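Local coordinates for protein glycoside Hydrolase (Bacteroides uniformis, PDB 5T9X) that probably hydrolyses agarose or a related galactan as a family 16 glycoside hydrolase, in an agarose-degrading pathway of a human gut symbiont, at residues 175-185 against 295-306. Numbering follows the deposited sequence.
Sequences MASDVWMLSPD and KEMDIIINMEDQ
The W180 indole carries I300 on one face: I300 CB lies over the five-membered ring, 3.9 Å from its centroid, in a CH-pi contact. The N302 amide sits at the indole edge, its plane turned 59° from the ring, and the E304 carboxylate, almost perpendicular to the ring, approaches obliquely. W180 reaches I300 and N302 because its CG stands between the backbone N and the carbonyl carbon (chi1 57°), which swings the indole across to the neighbouring strand. A beta-branched side chain suits position I300, with CB and CG2 at the ring and CD1 reaching both the indole rim and L182.

Beneath these side chains, strands 176-182 and 298-304 run antiparallel, with A176, D178, W180 and L182 in hydrogen-bonded pairs; I300 N to W180 O is 2.6 Å. The other face is largely apolar: V179 meets I301, M181 lies alongside I299, and I299 and M303 pack on strand 329-341 of the second sheet. Beyond the strand ends, K295 NZ forms a salt bridge with D185 OD2 on its syn lone pair, and both side chains also bond T187.

E304 accepts N302 ND2 at its OE2 (3.2 Å) and Q306 NE2 at its OE1 (3.1 Å), while Q306 OE1 bonds to Y196 OH. With a leucine in place of E304, the N302 amide would probably lose its acceptor and be freer to turn beside W180.

D178 OD2 also comes within 3.8 Å of E304 OE1, a contact of like charges. The face of D178, W180, N302 and E304 borders strand 188-195, whose E189, D191 and E194 fit the E-x-D-x-x-E signature of family 16, so W180 and D178, which touch these acids, probably help shape the active-site floor.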
loop_
_atom_site.group_PDB
_atom_site.type_symbol
_atom_site.label_atom_id
_atom_site.label_comp_id
_atom_site.label_asym_id
_atom_site.label_seq_id
_atom_site.Cartn_x
_atom_site.Cartn_y
_atom_site.Cartn_z
ATOM N N MET A 175 -1.819 1.708 -13.097
ATOM C CA MET A 175 -1.297 0.817 -12.057
ATOM C C MET A 175 -1.762 1.253 -10.674
ATOM O O MET A 175 -1.884 2.443 -10.400
ATOM C CB MET A 175 0.231 0.867 -12.043
ATOM C CG MET A 175 0.940 0.432 -13.326
ATOM S SD MET A 175 0.833 -1.350 -13.545
ATOM C CE MET A 175 2.073 -1.897 -12.370
ATOM N N ALA A 176 -1.972 0.283 -9.795
ATOM C CA ALA A 176 -2.180 0.555 -8.382
ATOM C C ALA A 176 -0.860 0.962 -7.741
ATOM O O ALA A 176 0.165 0.360 -8.030
ATOM C CB ALA A 176 -2.730 -0.672 -7.688
ATOM N N SER A 177 -0.903 1.996 -6.903
ATOM C CA SER A 177 0.197 2.348 -5.985
ATOM C C SER A 177 -0.241 1.934 -4.576
ATOM O O SER A 177 -1.338 2.326 -4.137
ATOM C CB SER A 177 0.452 3.847 -6.024
ATOM O OG SER A 177 0.730 4.312 -7.337
ATOM N N ASP A 178 0.563 1.104 -3.899
ATOM C CA ASP A 178 0.128 0.419 -2.666
ATOM C C ASP A 178 1.134 0.468 -1.533
ATOM O O ASP A 178 2.327 0.152 -1.720
ATOM C CB ASP A 178 -0.120 -1.079 -2.906
ATOM C CG ASP A 178 -1.196 -1.368 -3.961
ATOM O OD1 ASP A 178 -2.360 -0.899 -3.825
ATOM O OD2 ASP A 178 -0.873 -2.099 -4.920
ATOM N N VAL A 179 0.612 0.777 -0.349
ATOM C CA VAL A 179 1.322 0.607 0.927
ATOM C C VAL A 179 0.401 -0.176 1.841
ATOM O O VAL A 179 -0.709 0.269 2.099
ATOM C CB VAL A 179 1.676 1.962 1.579
ATOM C CG1 VAL A 179 2.420 1.768 2.897
ATOM C CG2 VAL A 179 2.533 2.764 0.629
ATOM N N TRP A 180 0.850 -1.337 2.335
ATOM C CA TRP A 180 -0.057 -2.260 3.053
ATOM C C TRP A 180 0.636 -3.279 3.932
ATOM O O TRP A 180 1.845 -3.408 3.929
ATOM C CB TRP A 180 -1.016 -2.952 2.070
ATOM C CG TRP A 180 -0.363 -3.719 0.962
ATOM C CD1 TRP A 180 0.431 -3.223 -0.019
ATOM C CD2 TRP A 180 -0.511 -5.119 0.686
ATOM N NE1 TRP A 180 0.834 -4.236 -0.880
ATOM C CE2 TRP A 180 0.247 -5.405 -0.486
ATOM C CE3 TRP A 180 -1.193 -6.152 1.312
ATOM C CZ2 TRP A 180 0.338 -6.705 -1.048
ATOM C CZ3 TRP A 180 -1.119 -7.454 0.753
ATOM C CH2 TRP A 180 -0.347 -7.714 -0.414
ATOM N N MET A 181 -0.152 -3.976 4.727
ATOM C CA MET A 181 0.381 -4.867 5.729
ATOM C C MET A 181 -0.331 -6.189 5.583
ATOM O O MET A 181 -1.516 -6.218 5.355
ATOM C CB MET A 181 0.178 -4.271 7.117
ATOM C CG MET A 181 0.763 -2.886 7.230
ATOM S SD MET A 181 0.967 -2.318 8.914
ATOM C CE MET A 181 -0.705 -1.933 9.385
ATOM N N LEU A 182 0.428 -7.267 5.686
ATOM C CA LEU A 182 -0.087 -8.598 5.514
ATOM C C LEU A 182 0.641 -9.578 6.463
ATOM O O LEU A 182 1.867 -9.551 6.556
ATOM C CB LEU A 182 0.108 -9.004 4.053
ATOM C CG LEU A 182 -0.301 -10.417 3.618
ATOM C CD1 LEU A 182 -1.812 -10.600 3.741
ATOM C CD2 LEU A 182 0.182 -10.662 2.189
ATOM N N SER A 183 -0.134 -10.430 7.140
ATOM C CA SER A 183 0.398 -11.481 7.994
ATOM C C SER A 183 1.079 -12.541 7.135
ATOM O O SER A 183 0.625 -12.767 6.022
ATOM C CB SER A 183 -0.716 -12.137 8.813
ATOM O OG SER A 183 -1.631 -12.841 7.982
ATOM N N PRO A 184 2.174 -13.177 7.630
ATOM C CA PRO A 184 2.877 -14.193 6.789
ATOM C C PRO A 184 2.010 -15.383 6.330
ATOM O O PRO A 184 2.297 -15.922 5.290
ATOM C CB PRO A 184 4.028 -14.692 7.675
ATOM C CG PRO A 184 4.198 -13.638 8.692
ATOM C CD PRO A 184 2.903 -12.908 8.876
ATOM N N ASP A 185 0.963 -15.750 7.083
ATOM C CA ASP A 185 0.054 -16.856 6.694
ATOM C C ASP A 185 -1.072 -16.454 5.691
ATOM O O ASP A 185 -1.944 -17.281 5.369
ATOM C CB ASP A 185 -0.532 -17.531 7.955
ATOM C CG ASP A 185 -1.647 -16.714 8.631
ATOM O OD1 ASP A 185 -2.009 -15.605 8.159
ATOM O OD2 ASP A 185 -2.176 -17.202 9.661
ATOM N N LYS A 295 -2.727 -10.735 14.156
ATOM C CA LYS A 295 -1.470 -11.420 13.802
ATOM C C LYS A 295 -0.500 -10.381 13.337
ATOM O O LYS A 295 -0.899 -9.418 12.704
ATOM C CB LYS A 295 -1.697 -12.435 12.695
ATOM C CG LYS A 295 -2.644 -13.522 13.116
ATOM C CD LYS A 295 -2.821 -14.495 11.992
ATOM C CE LYS A 295 -3.880 -15.551 12.302
ATOM N NZ LYS A 295 -4.094 -16.421 11.101
ATOM N N GLU A 296 0.763 -10.556 13.652
ATOM C CA GLU A 296 1.750 -9.568 13.261
ATOM C C GLU A 296 1.934 -9.545 11.735
ATOM O O GLU A 296 1.752 -10.557 11.060
ATOM C CB GLU A 296 3.075 -9.774 14.028
ATOM C CG GLU A 296 3.777 -11.108 13.832
ATOM C CD GLU A 296 5.107 -11.198 14.580
ATOM O OE1 GLU A 296 5.164 -10.688 15.738
ATOM O OE2 GLU A 296 6.079 -11.792 14.008
ATOM N N MET A 297 2.266 -8.386 11.187
ATOM C CA MET A 297 2.293 -8.243 9.740
ATOM C C MET A 297 3.599 -7.661 9.188
ATOM O O MET A 297 4.263 -6.841 9.822
ATOM C CB MET A 297 1.114 -7.380 9.293
ATOM C CG MET A 297 -0.251 -7.954 9.611
ATOM S SD MET A 297 -1.561 -6.812 9.156
ATOM C CE MET A 297 -2.976 -7.555 9.968
ATOM N N ASP A 298 3.944 -8.139 7.993
ATOM C CA ASP A 298 4.971 -7.555 7.160
ATOM C C ASP A 298 4.400 -6.292 6.555
ATOM O O ASP A 298 3.200 -6.229 6.260
ATOM C CB ASP A 298 5.333 -8.505 6.027
ATOM C CG ASP A 298 5.917 -9.815 6.522
ATOM O OD1 ASP A 298 6.679 -9.770 7.503
ATOM O OD2 ASP A 298 5.637 -10.890 5.931
ATOM N N ILE A 299 5.250 -5.289 6.355
ATOM C CA ILE A 299 4.840 -4.112 5.627
ATOM C C ILE A 299 5.238 -4.277 4.178
ATOM O O ILE A 299 6.360 -4.695 3.867
ATOM C CB ILE A 299 5.437 -2.854 6.238
ATOM C CG1 ILE A 299 4.743 -2.570 7.569
ATOM C CG2 ILE A 299 5.274 -1.661 5.310
ATOM C CD1 ILE A 299 5.570 -1.678 8.456
ATOM N N ILE A 300 4.313 -3.951 3.282
ATOM C CA ILE A 300 4.550 -4.111 1.859
ATOM C C ILE A 300 4.307 -2.791 1.116
ATOM O O ILE A 300 3.340 -2.085 1.378
ATOM C CB ILE A 300 3.688 -5.254 1.267
ATOM C CG1 ILE A 300 3.880 -6.534 2.082
ATOM C CG2 ILE A 300 4.055 -5.545 -0.196
ATOM C CD1 ILE A 300 3.020 -7.665 1.599
ATOM N N ILE A 301 5.215 -2.458 0.208
ATOM C CA ILE A 301 5.071 -1.302 -0.633
ATOM C C ILE A 301 5.240 -1.827 -2.041
ATOM O O ILE A 301 6.270 -2.464 -2.326
ATOM C CB ILE A 301 6.170 -0.250 -0.330
ATOM C CG1 ILE A 301 6.178 0.126 1.152
ATOM C CG2 ILE A 301 5.965 1.003 -1.175
ATOM C CD1 ILE A 301 7.358 0.982 1.573
ATOM N N ASN A 302 4.278 -1.570 -2.929
ATOM C CA ASN A 302 4.443 -2.011 -4.315
ATOM C C ASN A 302 3.640 -1.242 -5.342
ATOM O O ASN A 302 2.866 -0.346 -5.002
ATOM C CB ASN A 302 4.120 -3.508 -4.398
ATOM C CG ASN A 302 2.632 -3.832 -4.209
ATOM O OD1 ASN A 302 1.766 -3.027 -4.463
ATOM N ND2 ASN A 302 2.347 -5.067 -3.834
ATOM N N MET A 303 3.803 -1.617 -6.605
ATOM C CA MET A 303 2.739 -1.389 -7.578
ATOM C C MET A 303 2.200 -2.708 -8.142
ATOM O O MET A 303 2.887 -3.722 -8.142
ATOM C CB MET A 303 3.194 -0.479 -8.697
ATOM C CG MET A 303 3.753 0.875 -8.285
ATOM S SD MET A 303 4.444 1.801 -9.712
ATOM C CE MET A 303 2.929 2.421 -10.403
ATOM N N GLU A 304 0.958 -2.671 -8.611
ATOM C CA GLU A 304 0.260 -3.835 -9.152
ATOM C C GLU A 304 -0.516 -3.417 -10.398
ATOM O O GLU A 304 -1.178 -2.392 -10.404
ATOM C CB GLU A 304 -0.736 -4.408 -8.124
ATOM C CG GLU A 304 -0.102 -5.001 -6.874
ATOM C CD GLU A 304 -1.087 -5.482 -5.796
ATOM O OE1 GLU A 304 -2.336 -5.399 -5.988
ATOM O OE2 GLU A 304 -0.589 -5.942 -4.718
ATOM N N ASP A 305 -0.417 -4.216 -11.456
ATOM C CA ASP A 305 -1.387 -4.204 -12.555
ATOM C C ASP A 305 -2.460 -5.225 -12.202
ATOM O O ASP A 305 -2.328 -6.410 -12.517
ATOM C CB ASP A 305 -0.710 -4.596 -13.869
ATOM C CG ASP A 305 -1.509 -4.211 -15.074
ATOM O OD1 ASP A 305 -2.680 -3.764 -14.927
ATOM O OD2 ASP A 305 -0.927 -4.341 -16.170
ATOM N N GLN A 306 -3.496 -4.764 -11.511
ATOM C CA GLN A 306 -4.443 -5.668 -10.864
ATOM C C GLN A 306 -5.354 -6.335 -11.872
ATOM O O GLN A 306 -5.780 -5.687 -12.816
ATOM C CB GLN A 306 -5.267 -4.919 -9.836
ATOM C CG GLN A 306 -4.468 -4.553 -8.601
ATOM C CD GLN A 306 -5.230 -3.646 -7.656
ATOM O OE1 GLN A 306 -6.231 -3.038 -8.027
ATOM N NE2 GLN A 306 -4.742 -3.532 -6.431
#